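UBP3-associated protein BRE5 (Saccharomyces cerevisiae, PDB 2QIY) works together with UBP3 to cleave ubiquitin, a de-ubiquitination role tied to sec23, and is represented here by its N-terminal NTF2-like domain. Local coordinates at residues A17-Y22 with I106-E111; F126-S131 with F137-D142; L85-D90 with Y120-T125; T44-Q49 with M112-T117. All blocks are in the same frame, centred on the assembly; numbering follows the deposited sequence.

All four interactions belong to one NTF2-like domain, in which helix 11-28 packs against a curved mixed sheet. Interaction 1 is buried and wholly apolar, setting that helix against strand 103-114. Interaction 2 is a backbone ladder between neighbouring strands 120-130 and 137-147, buried near Phe126 and more exposed toward Ser131. Interactions 3 and 4 are both small and buried. The former is a single leucine-phenylalanine touch over the intervening strand 103-114, while the latter pairs a tyrosine with a tryptophan through an indole hydrogen bond. Interactions 1 and 4 share strand 103-114, and interactions 2 and 3 share strand 120-130. Tyr22 of helix 11-28 hydrogen-bonds Asp142, connecting interactions 1 and 2.

Interaction 1 of 4, residues A17-Y22 with I106-E111; sequences AFLQNY and IMATGE
Helix segment 17-22 passes over strand segment 106-111 with the axes 10.7 Å apart at their closest and their directions 56° apart, and Leu19 faces Ala108 as the nearest backbone pair. The spacing is bridged by four apolar side chains, each with its CB directed at the other segment. Ile106 does most of the work on the strand, sending one branch to each of two helix residues. Its CD1, at the end of the longer branch, lies 3.9 Å from Phe18 CD1, at a slant to the ring. Its short branch ends in CG2, which reaches Leu19 CD2 at 4.0 Å. Here the leucine and isoleucine side chains run past one another in opposite senses. Two residues along the strand, on the same face, the smaller Ala108 offers its CB to the same Leu19 CD2 at 4.3 Å, so a single methyl group spans two strand residues. The torsions of Leu19 are unusual, however, and the exact placing of its methyls is doubtful. Phe18 has its ring anti to the backbone N (chi1 169°), an arrangement that also lets Tyr22 CB of the same helix lie over one ring face. Strand 120-130 adds to the surroundings, with Phe126 meeting the Phe18 ring edge-to-face and Leu128 touching both Phe18 and Ile106. No hydrogen bond joins the two segments: between them the hold is apolar packing, a kind of contact with little directional demand, while Tyr22 gives the helix a polar tie to the sheet.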
# COMPACT_ATOMS: atom_id res chain seq x y z
N ALA A 17 -6.94 15.20 -6.02
CA ALA A 17 -6.38 15.94 -7.15
C ALA A 17 -5.01 15.41 -7.54
O ALA A 17 -4.72 15.24 -8.73
CB ALA A 17 -6.30 17.45 -6.85
N PHE A 18 -4.17 15.14 -6.54
CA PHE A 18 -2.85 14.59 -6.81
C PHE A 18 -2.92 13.32 -7.64
O PHE A 18 -2.21 13.17 -8.64
CB PHE A 18 -2.05 14.29 -5.54
CG PHE A 18 -0.82 13.51 -5.85
CD1 PHE A 18 -0.81 12.12 -5.70
CD2 PHE A 18 0.28 14.13 -6.42
CE1 PHE A 18 0.31 11.38 -6.06
CE2 PHE A 18 1.42 13.40 -6.80
CZ PHE A 18 1.43 12.01 -6.62
N LEU A 19 -3.76 12.38 -7.21
CA LEU A 19 -3.81 11.07 -7.86
C LEU A 19 -4.37 11.22 -9.26
O LEU A 19 -3.84 10.64 -10.21
CB LEU A 19 -4.69 10.13 -7.06
CG LEU A 19 -4.20 9.06 -6.07
CD1 LEU A 19 -2.68 8.90 -5.89
CD2 LEU A 19 -5.00 9.03 -4.80
N GLN A 20 -5.44 12.00 -9.39
CA GLN A 20 -6.05 12.17 -10.71
C GLN A 20 -5.04 12.80 -11.67
O GLN A 20 -4.86 12.30 -12.78
CB GLN A 20 -7.38 12.93 -10.64
CG GLN A 20 -8.28 12.56 -11.83
CD GLN A 20 -9.72 13.04 -11.70
OE1 GLN A 20 -10.14 13.56 -10.67
NE2 GLN A 20 -10.48 12.86 -12.77
N ASN A 21 -4.35 13.84 -11.22
CA ASN A 21 -3.32 14.52 -12.03
C ASN A 21 -2.13 13.63 -12.41
O ASN A 21 -1.67 13.67 -13.56
CB ASN A 21 -2.85 15.80 -11.35
CG ASN A 21 -3.93 16.88 -11.33
OD1 ASN A 21 -4.83 16.90 -12.18
ND2 ASN A 21 -3.86 17.78 -10.35
N TYR A 22 -1.66 12.82 -11.46
CA TYR A 22 -0.56 11.87 -11.67
C TYR A 22 -0.87 10.85 -12.77
O TYR A 22 -0.07 10.66 -13.69
CB TYR A 22 -0.30 11.14 -10.36
CG TYR A 22 0.71 10.03 -10.41
CD1 TYR A 22 2.06 10.29 -10.19
CD2 TYR A 22 0.32 8.71 -10.63
CE1 TYR A 22 2.99 9.25 -10.21
CE2 TYR A 22 1.25 7.65 -10.64
CZ TYR A 22 2.59 7.94 -10.44
OH TYR A 22 3.51 6.92 -10.46
N ILE A 106 0.16 8.99 1.06
CA ILE A 106 -1.04 8.58 0.35
C ILE A 106 -0.94 7.10 -0.03
O ILE A 106 0.08 6.66 -0.54
CB ILE A 106 -1.27 9.43 -0.94
CG1 ILE A 106 -1.31 10.92 -0.61
CG2 ILE A 106 -2.54 8.99 -1.66
CD1 ILE A 106 -1.38 11.85 -1.87
N MET A 107 -1.99 6.33 0.20
CA MET A 107 -2.03 4.98 -0.38
C MET A 107 -3.25 4.84 -1.26
O MET A 107 -4.36 5.22 -0.84
CB MET A 107 -2.16 3.91 0.69
CG MET A 107 -1.02 3.71 1.58
SD MET A 107 -1.59 2.43 2.72
CE MET A 107 -1.51 1.01 1.67
N ALA A 108 -3.07 4.29 -2.46
CA ALA A 108 -4.17 4.09 -3.38
C ALA A 108 -4.25 2.61 -3.72
O ALA A 108 -3.22 1.92 -3.74
CB ALA A 108 -3.93 4.88 -4.63
N THR A 109 -5.44 2.08 -3.96
CA THR A 109 -5.49 0.70 -4.47
C THR A 109 -6.49 0.68 -5.58
O THR A 109 -7.40 1.52 -5.63
CB THR A 109 -5.93 -0.38 -3.42
OG1 THR A 109 -7.36 -0.32 -3.21
CG2 THR A 109 -5.21 -0.21 -2.08
N GLY A 110 -6.37 -0.31 -6.45
CA GLY A 110 -7.30 -0.40 -7.58
C GLY A 110 -6.92 -1.53 -8.49
O GLY A 110 -6.21 -2.46 -8.08
N GLU A 111 -7.36 -1.41 -9.74
CA GLU A 111 -7.06 -2.41 -10.77
C GLU A 111 -6.54 -1.65 -11.99
O GLU A 111 -7.18 -0.73 -12.46
CB GLU A 111 -8.29 -3.26 -11.07
CG GLU A 111 -8.68 -4.10 -9.84
CD GLU A 111 -9.67 -5.23 -10.09
OE1 GLU A 111 -10.07 -5.49 -11.25
OE2 GLU A 111 -9.99 -5.91 -9.08

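Interaction 2 of 4, residues F126-S131 with F137-D142; sequences FILLPS and FDITND
Ile127 receives the backbone of two successive residues, Thr140 and Asn141, where segments 126-131 and 137-142 pair antiparallel. Its N donates to Asn141 O at 3.0 Å, and its O accepts from Thr140 N at 2.8 Å. Thr140 OG1 also comes near this oxygen, but any bond there is weak and unsettled. Beyond the bulge, Leu129 and Asp138 form a reciprocal pair: Leu129 N donates to Asp138 O at 2.8 Å, and Asp138 N returns a bond to Leu129 O at 2.9 Å. Backbone groups on the other edges pair with neighbouring segments: Phe126 with Ile106, Leu128 with Ile104, and Ile139 with Phe36 and Ala38. The carboxylate of Asp142 lies alongside the Phe126 ring, OD1 being 3.7 Å from CE2, while its OD2 is gripped by the hydroxyls of Tyr37 and Tyr22. Pro130 has no amide hydrogen to offer and packs instead, its CB 3.8 Å from Phe137 CE2. Ser131 OG bonds to the backbone O of Thr136, within the connecting loop. The one-residue shift in register is a classic beta bulge, set in the hairpin of strands 120-130 and 137-147 in the curved sheet of the NTF2 fold.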
# COMPACT_ATOMS: atom_id res chain seq x y z
N PHE A 126 2.49 6.91 -2.09
CA PHE A 126 3.26 8.13 -2.38
C PHE A 126 3.56 8.90 -1.11
O PHE A 126 2.78 8.86 -0.14
CB PHE A 126 2.41 9.08 -3.21
CG PHE A 126 1.91 8.49 -4.49
CD1 PHE A 126 0.69 7.78 -4.51
CD2 PHE A 126 2.62 8.67 -5.69
CE1 PHE A 126 0.21 7.25 -5.71
CE2 PHE A 126 2.11 8.16 -6.89
CZ PHE A 126 0.92 7.45 -6.88
N ILE A 127 4.67 9.63 -1.12
CA ILE A 127 4.92 10.67 -0.11
C ILE A 127 5.11 11.99 -0.85
O ILE A 127 5.91 12.06 -1.79
CB ILE A 127 6.14 10.38 0.79
CG1 ILE A 127 5.90 9.11 1.60
CG2 ILE A 127 6.38 11.57 1.77
CD1 ILE A 127 4.87 9.28 2.62
N LEU A 128 4.34 12.99 -0.44
CA LEU A 128 4.39 14.34 -0.99
C LEU A 128 5.04 15.27 0.03
O LEU A 128 4.63 15.34 1.19
CB LEU A 128 2.98 14.86 -1.30
CG LEU A 128 2.09 13.97 -2.17
CD1 LEU A 128 0.85 14.76 -2.55
CD2 LEU A 128 2.83 13.50 -3.41
N LEU A 129 6.04 16.01 -0.44
CA LEU A 129 6.77 16.95 0.40
C LEU A 129 6.47 18.39 -0.05
O LEU A 129 6.63 18.72 -1.22
CB LEU A 129 8.27 16.67 0.25
CG LEU A 129 9.23 17.61 0.98
CD1 LEU A 129 9.25 17.31 2.45
CD2 LEU A 129 10.62 17.45 0.40
N PRO A 130 6.05 19.27 0.87
CA PRO A 130 5.68 20.60 0.37
C PRO A 130 6.89 21.38 -0.15
O PRO A 130 8.02 21.15 0.30
CB PRO A 130 5.08 21.30 1.60
CG PRO A 130 5.55 20.52 2.80
CD PRO A 130 5.91 19.13 2.33
N SER A 131 6.66 22.27 -1.11
CA SER A 131 7.72 23.11 -1.66
C SER A 131 8.32 24.03 -0.58
O SER A 131 7.60 24.67 0.19
CB SER A 131 7.17 23.97 -2.80
OG SER A 131 5.99 24.64 -2.40
N PHE A 137 3.53 20.59 -4.01
CA PHE A 137 4.18 19.43 -3.42
C PHE A 137 5.03 18.72 -4.47
O PHE A 137 4.66 18.70 -5.66
CB PHE A 137 3.15 18.42 -2.91
CG PHE A 137 2.40 18.88 -1.70
CD1 PHE A 137 1.23 19.61 -1.83
CD2 PHE A 137 2.88 18.59 -0.41
CE1 PHE A 137 0.54 20.05 -0.69
CE2 PHE A 137 2.20 19.00 0.71
CZ PHE A 137 1.03 19.74 0.58
N ASP A 138 6.13 18.13 -4.02
CA ASP A 138 6.95 17.25 -4.86
C ASP A 138 6.79 15.82 -4.34
O ASP A 138 6.77 15.58 -3.13
CB ASP A 138 8.42 17.61 -4.77
CG ASP A 138 8.82 18.82 -5.64
OD1 ASP A 138 8.00 19.36 -6.41
OD2 ASP A 138 9.99 19.21 -5.53
N ILE A 139 6.71 14.86 -5.27
CA ILE A 139 6.75 13.44 -4.91
C ILE A 139 8.16 13.04 -4.44
O ILE A 139 9.11 13.19 -5.18
CB ILE A 139 6.38 12.52 -6.11
CG1 ILE A 139 5.03 12.90 -6.69
CG2 ILE A 139 6.35 11.08 -5.68
CD1 ILE A 139 4.77 12.27 -8.06
N THR A 140 8.29 12.54 -3.22
CA THR A 140 9.60 12.05 -2.77
C THR A 140 9.70 10.54 -2.84
O THR A 140 10.81 9.98 -2.87
CB THR A 140 9.97 12.53 -1.35
OG1 THR A 140 9.00 12.05 -0.40
CG2 THR A 140 10.04 14.06 -1.30
N ASN A 141 8.54 9.89 -2.85
CA ASN A 141 8.45 8.42 -2.85
C ASN A 141 7.23 7.97 -3.60
O ASN A 141 6.15 8.57 -3.49
CB ASN A 141 8.33 7.87 -1.41
CG ASN A 141 9.55 8.11 -0.61
OD1 ASN A 141 10.45 7.25 -0.54
ND2 ASN A 141 9.62 9.27 -0.02
N ASP A 142 7.41 6.89 -4.36
CA ASP A 142 6.35 6.35 -5.20
C ASP A 142 6.63 4.87 -5.36
O ASP A 142 7.61 4.51 -6.00
CB ASP A 142 6.44 7.07 -6.55
CG ASP A 142 5.40 6.58 -7.55
OD1 ASP A 142 4.71 5.58 -7.30
OD2 ASP A 142 5.29 7.25 -8.62

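Interaction 3 of 4, residues L85-D90 with Y120-T125; sequences LKLKLD and YKFCQT
Leu87 touches Phe122 through one methyl group: its CD1 lies 3.6 Å from CZ and 3.9 Å from CE2, meeting the far end of the ring at a slant. The two side chains cross at about a right angle. Both have CG placed between the backbone N and the carbonyl carbon (chi1 69° for Leu87, 76° for Phe122), and this swing carries the phenyl ring over to the leucine. Strand 103-114 runs between the two strands, which explains why the nearest CA atoms, of Leu87 and Tyr120, are 9.3 Å apart. Tyr23 of helix 11-28 packs on both Leu87 and Phe122. Away from this tight part the contact thins quickly. Lys88 O is 4.4 Å from Phe122 CE2, and the lysine chain extends away from the ring, toward the chain of another protein. Asp90 OD1 and Lys121 NZ carry opposite charges but stand 4.7 Å apart, too far to touch; Lys121 instead makes a salt bridge to Glu111. At the outer edge of the sheet, Leu87, Lys88 and Leu89 continue it as an antiparallel ladder with a strand of that other protein's chain. What joins the two segments directly is thus dispersion and burial, with electrostatics contributing probably no more than a weak long-range attraction.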
# COMPACT_ATOMS: atom_id res chain seq x y z
N LEU A 85 -1.56 3.44 -20.08
CA LEU A 85 -1.94 2.99 -18.73
C LEU A 85 -3.34 3.48 -18.40
O LEU A 85 -3.69 4.63 -18.67
CB LEU A 85 -0.92 3.47 -17.70
CG LEU A 85 -1.13 3.08 -16.23
CD1 LEU A 85 0.19 3.00 -15.47
CD2 LEU A 85 -2.11 4.07 -15.55
N LYS A 86 -4.13 2.59 -17.81
CA LYS A 86 -5.52 2.85 -17.47
C LYS A 86 -5.77 2.24 -16.08
O LYS A 86 -5.08 1.32 -15.65
CB LYS A 86 -6.41 2.16 -18.51
CG LYS A 86 -6.25 2.77 -19.92
CD LYS A 86 -6.91 1.93 -21.00
CE LYS A 86 -6.69 2.54 -22.35
NZ LYS A 86 -7.75 3.53 -22.64
N LEU A 87 -6.75 2.76 -15.36
CA LEU A 87 -7.05 2.14 -14.06
C LEU A 87 -8.43 2.44 -13.56
O LEU A 87 -9.04 3.43 -13.97
CB LEU A 87 -6.02 2.50 -12.97
CG LEU A 87 -6.00 3.95 -12.46
CD1 LEU A 87 -5.42 3.96 -11.03
CD2 LEU A 87 -5.19 4.82 -13.42
N LYS A 88 -8.87 1.54 -12.69
CA LYS A 88 -10.00 1.77 -11.81
C LYS A 88 -9.41 2.06 -10.44
O LYS A 88 -8.71 1.21 -9.86
CB LYS A 88 -10.89 0.53 -11.77
CG LYS A 88 -12.04 0.66 -10.79
CD LYS A 88 -12.98 -0.55 -10.85
CE LYS A 88 -14.11 -0.36 -9.86
NZ LYS A 88 -15.11 -1.45 -9.96
N LEU A 89 -9.59 3.28 -9.96
CA LEU A 89 -9.06 3.68 -8.63
C LEU A 89 -10.15 3.36 -7.61
O LEU A 89 -11.25 3.93 -7.67
CB LEU A 89 -8.76 5.20 -8.62
CG LEU A 89 -7.71 5.88 -7.73
CD1 LEU A 89 -8.20 7.21 -7.18
CD2 LEU A 89 -6.96 5.00 -6.68
N ASP A 90 -9.87 2.44 -6.68
CA ASP A 90 -10.89 1.97 -5.72
C ASP A 90 -10.88 2.71 -4.37
O ASP A 90 -11.94 3.00 -3.80
CB ASP A 90 -10.69 0.49 -5.39
CG ASP A 90 -11.08 -0.45 -6.54
OD1 ASP A 90 -10.38 -1.47 -6.68
OD2 ASP A 90 -12.07 -0.21 -7.27
N TYR A 120 -4.66 -5.96 -13.44
CA TYR A 120 -3.77 -6.37 -12.37
C TYR A 120 -4.14 -5.53 -11.15
O TYR A 120 -4.23 -4.29 -11.25
CB TYR A 120 -2.34 -6.03 -12.75
CG TYR A 120 -1.85 -6.71 -13.99
CD1 TYR A 120 -2.13 -6.20 -15.25
CD2 TYR A 120 -1.10 -7.88 -13.89
CE1 TYR A 120 -1.66 -6.81 -16.41
CE2 TYR A 120 -0.61 -8.51 -15.02
CZ TYR A 120 -0.91 -7.97 -16.30
OH TYR A 120 -0.47 -8.60 -17.45
N LYS A 121 -4.34 -6.18 -10.02
CA LYS A 121 -4.69 -5.48 -8.77
C LYS A 121 -3.43 -4.81 -8.29
O LYS A 121 -2.36 -5.40 -8.41
CB LYS A 121 -5.10 -6.46 -7.70
CG LYS A 121 -6.53 -6.94 -7.81
CD LYS A 121 -6.95 -7.38 -6.39
CE LYS A 121 -8.46 -7.28 -6.17
NZ LYS A 121 -9.05 -5.95 -6.39
N PHE A 122 -3.54 -3.61 -7.74
CA PHE A 122 -2.33 -2.94 -7.24
C PHE A 122 -2.62 -2.11 -6.01
O PHE A 122 -3.75 -1.72 -5.75
CB PHE A 122 -1.76 -2.01 -8.33
CG PHE A 122 -2.53 -0.71 -8.48
CD1 PHE A 122 -2.14 0.42 -7.76
CD2 PHE A 122 -3.67 -0.64 -9.28
CE1 PHE A 122 -2.83 1.61 -7.85
CE2 PHE A 122 -4.37 0.55 -9.40
CZ PHE A 122 -3.95 1.68 -8.68
N CYS A 123 -1.55 -1.86 -5.26
CA CYS A 123 -1.54 -0.82 -4.27
C CYS A 123 -0.35 0.09 -4.58
O CYS A 123 0.74 -0.36 -4.98
CB CYS A 123 -1.43 -1.43 -2.90
SG CYS A 123 -0.12 -2.57 -2.60
N GLN A 124 -0.57 1.39 -4.48
CA GLN A 124 0.50 2.33 -4.81
C GLN A 124 0.57 3.36 -3.69
O GLN A 124 -0.46 3.90 -3.29
CB GLN A 124 0.29 3.01 -6.17
CG GLN A 124 1.48 3.91 -6.62
CD GLN A 124 1.49 4.25 -8.12
OE1 GLN A 124 2.44 4.88 -8.62
NE2 GLN A 124 0.46 3.84 -8.83
N THR A 125 1.78 3.64 -3.21
CA THR A 125 1.95 4.56 -2.10
C THR A 125 2.84 5.70 -2.52
O THR A 125 3.83 5.49 -3.22
CB THR A 125 2.57 3.83 -0.89
OG1 THR A 125 1.58 2.91 -0.40
CG2 THR A 125 2.91 4.77 0.19

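Interaction 4 of 4, residues T44-Q49 with M112-T117; sequences THTNYQ and MFWTGT
Trp114 reaches across to Tyr48 and Thr46 with its indole, and it can be traced outward from the backbone. Its CB sits 3.9 Å from Thr117 CG2, across the type II turn that runs from Trp114 to Thr117, where Trp114 N also donates to Thr117 OG1. From there CG lies opposite the carbonyl carbon, sending the ring toward segment 44-49. CD1 packs against Leu85 of the neighbouring strand. NE1 is the polar point, giving its hydrogen to Tyr48 OH at 3.0 Å, a bond that satisfies the nitrogen of this buried residue; the N-H...O angle is 146°, and the hydroxyl lies 17° out of the indole plane. CE2 follows alongside, 3.8 Å from Tyr48 CE2. The two ring systems stand nearly perpendicular, with planes at 88°. Further out, CZ2 comes within 4.0 Å of Thr46 CG2, and CH2 within 4.2 Å of the same methyl. This methyl also lies over one face of the Tyr48 ring, so it fills the corner between the two aromatics. Met112 CG covers one face of the indole from its own strand. The contact spans the concave side of the sheet between the ends of strands 41-46 and 103-114, with Leu85 of strand 85-97 beside both aromatics, Leu60 and Ser84 against the tryptophan, and Asn78, just after helix 68-77, touching Tyr48.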
# COMPACT_ATOMS: atom_id res chain seq x y z
N THR A 44 9.57 3.07 -7.28
CA THR A 44 9.58 1.60 -7.51
C THR A 44 8.39 1.39 -8.40
O THR A 44 7.24 1.56 -7.97
CB THR A 44 9.45 0.86 -6.16
OG1 THR A 44 10.62 1.12 -5.40
CG2 THR A 44 9.32 -0.65 -6.38
N HIS A 45 8.64 1.04 -9.66
CA HIS A 45 7.57 1.08 -10.67
C HIS A 45 7.51 -0.21 -11.50
O HIS A 45 8.46 -0.95 -11.59
CB HIS A 45 7.76 2.30 -11.59
CG HIS A 45 6.50 2.77 -12.25
ND1 HIS A 45 5.53 3.47 -11.57
CD2 HIS A 45 6.07 2.67 -13.53
CE1 HIS A 45 4.53 3.76 -12.40
NE2 HIS A 45 4.85 3.30 -13.60
N THR A 46 6.36 -0.42 -12.13
CA THR A 46 6.15 -1.49 -13.10
C THR A 46 7.36 -1.67 -14.03
O THR A 46 7.75 -0.71 -14.70
CB THR A 46 4.96 -1.13 -13.94
OG1 THR A 46 3.88 -0.80 -13.03
CG2 THR A 46 4.56 -2.32 -14.86
N ASN A 47 7.94 -2.87 -14.06
CA ASN A 47 9.13 -3.06 -14.86
C ASN A 47 8.76 -3.39 -16.30
O ASN A 47 8.67 -4.56 -16.70
CB ASN A 47 10.04 -4.16 -14.31
CG ASN A 47 11.35 -4.24 -15.07
OD1 ASN A 47 11.61 -3.42 -15.97
ND2 ASN A 47 12.17 -5.22 -14.73
N TYR A 48 8.54 -2.33 -17.06
CA TYR A 48 8.15 -2.48 -18.45
C TYR A 48 9.20 -3.20 -19.30
O TYR A 48 8.87 -3.71 -20.36
CB TYR A 48 7.88 -1.12 -19.04
CG TYR A 48 6.67 -0.40 -18.50
CD1 TYR A 48 6.81 0.78 -17.81
CD2 TYR A 48 5.38 -0.88 -18.75
CE1 TYR A 48 5.70 1.48 -17.33
CE2 TYR A 48 4.26 -0.20 -18.28
CZ TYR A 48 4.43 0.98 -17.58
OH TYR A 48 3.30 1.64 -17.16
N GLN A 49 10.45 -3.22 -18.83
CA GLN A 49 11.59 -3.84 -19.54
C GLN A 49 11.67 -5.35 -19.33
O GLN A 49 12.43 -6.04 -20.03
CB GLN A 49 12.89 -3.18 -19.06
CG GLN A 49 13.34 -1.99 -19.90
CD GLN A 49 12.31 -0.92 -19.96
OE1 GLN A 49 12.18 -0.11 -19.03
NE2 GLN A 49 11.50 -0.95 -21.02
N MET A 112 -5.33 -2.02 -12.40
CA MET A 112 -4.60 -1.31 -13.43
C MET A 112 -4.52 -2.17 -14.68
O MET A 112 -4.42 -3.40 -14.60
CB MET A 112 -3.18 -0.99 -12.89
CG MET A 112 -2.34 -0.19 -13.83
SD MET A 112 -0.83 0.30 -12.96
CE MET A 112 -1.48 1.53 -11.86
N PHE A 113 -4.58 -1.55 -15.85
CA PHE A 113 -4.34 -2.29 -17.08
C PHE A 113 -3.77 -1.33 -18.11
O PHE A 113 -3.57 -0.14 -17.83
CB PHE A 113 -5.60 -3.01 -17.59
CG PHE A 113 -6.74 -2.09 -17.99
CD1 PHE A 113 -7.08 -1.95 -19.34
CD2 PHE A 113 -7.50 -1.44 -17.02
CE1 PHE A 113 -8.12 -1.13 -19.72
CE2 PHE A 113 -8.60 -0.60 -17.41
CZ PHE A 113 -8.88 -0.46 -18.75
N TRP A 114 -3.41 -1.88 -19.26
CA TRP A 114 -2.95 -1.06 -20.37
C TRP A 114 -3.83 -1.43 -21.55
O TRP A 114 -4.48 -2.50 -21.55
CB TRP A 114 -1.46 -1.33 -20.64
CG TRP A 114 -0.56 -0.86 -19.50
CD1 TRP A 114 0.21 0.29 -19.46
CD2 TRP A 114 -0.35 -1.51 -18.25
NE1 TRP A 114 0.86 0.39 -18.26
CE2 TRP A 114 0.54 -0.70 -17.49
CE3 TRP A 114 -0.83 -2.71 -17.69
CZ2 TRP A 114 0.97 -1.07 -16.20
CZ3 TRP A 114 -0.41 -3.06 -16.38
CH2 TRP A 114 0.47 -2.23 -15.66
N THR A 115 -3.90 -0.57 -22.56
CA THR A 115 -4.72 -0.89 -23.72
C THR A 115 -4.56 -2.34 -24.15
O THR A 115 -3.44 -2.81 -24.41
CB THR A 115 -4.37 0.05 -24.88
OG1 THR A 115 -4.47 1.40 -24.41
CG2 THR A 115 -5.31 -0.20 -26.07
N GLY A 116 -5.70 -3.05 -24.14
CA GLY A 116 -5.77 -4.43 -24.58
C GLY A 116 -5.29 -5.51 -23.63
O GLY A 116 -5.34 -6.70 -23.99
N THR A 117 -4.82 -5.14 -22.43
CA THR A 117 -4.32 -6.14 -21.49
C THR A 117 -5.37 -6.51 -20.45
O THR A 117 -6.34 -5.76 -20.27
CB THR A 117 -3.05 -5.70 -20.71
OG1 THR A 117 -3.41 -4.85 -19.61
CG2 THR A 117 -2.04 -5.02 -21.63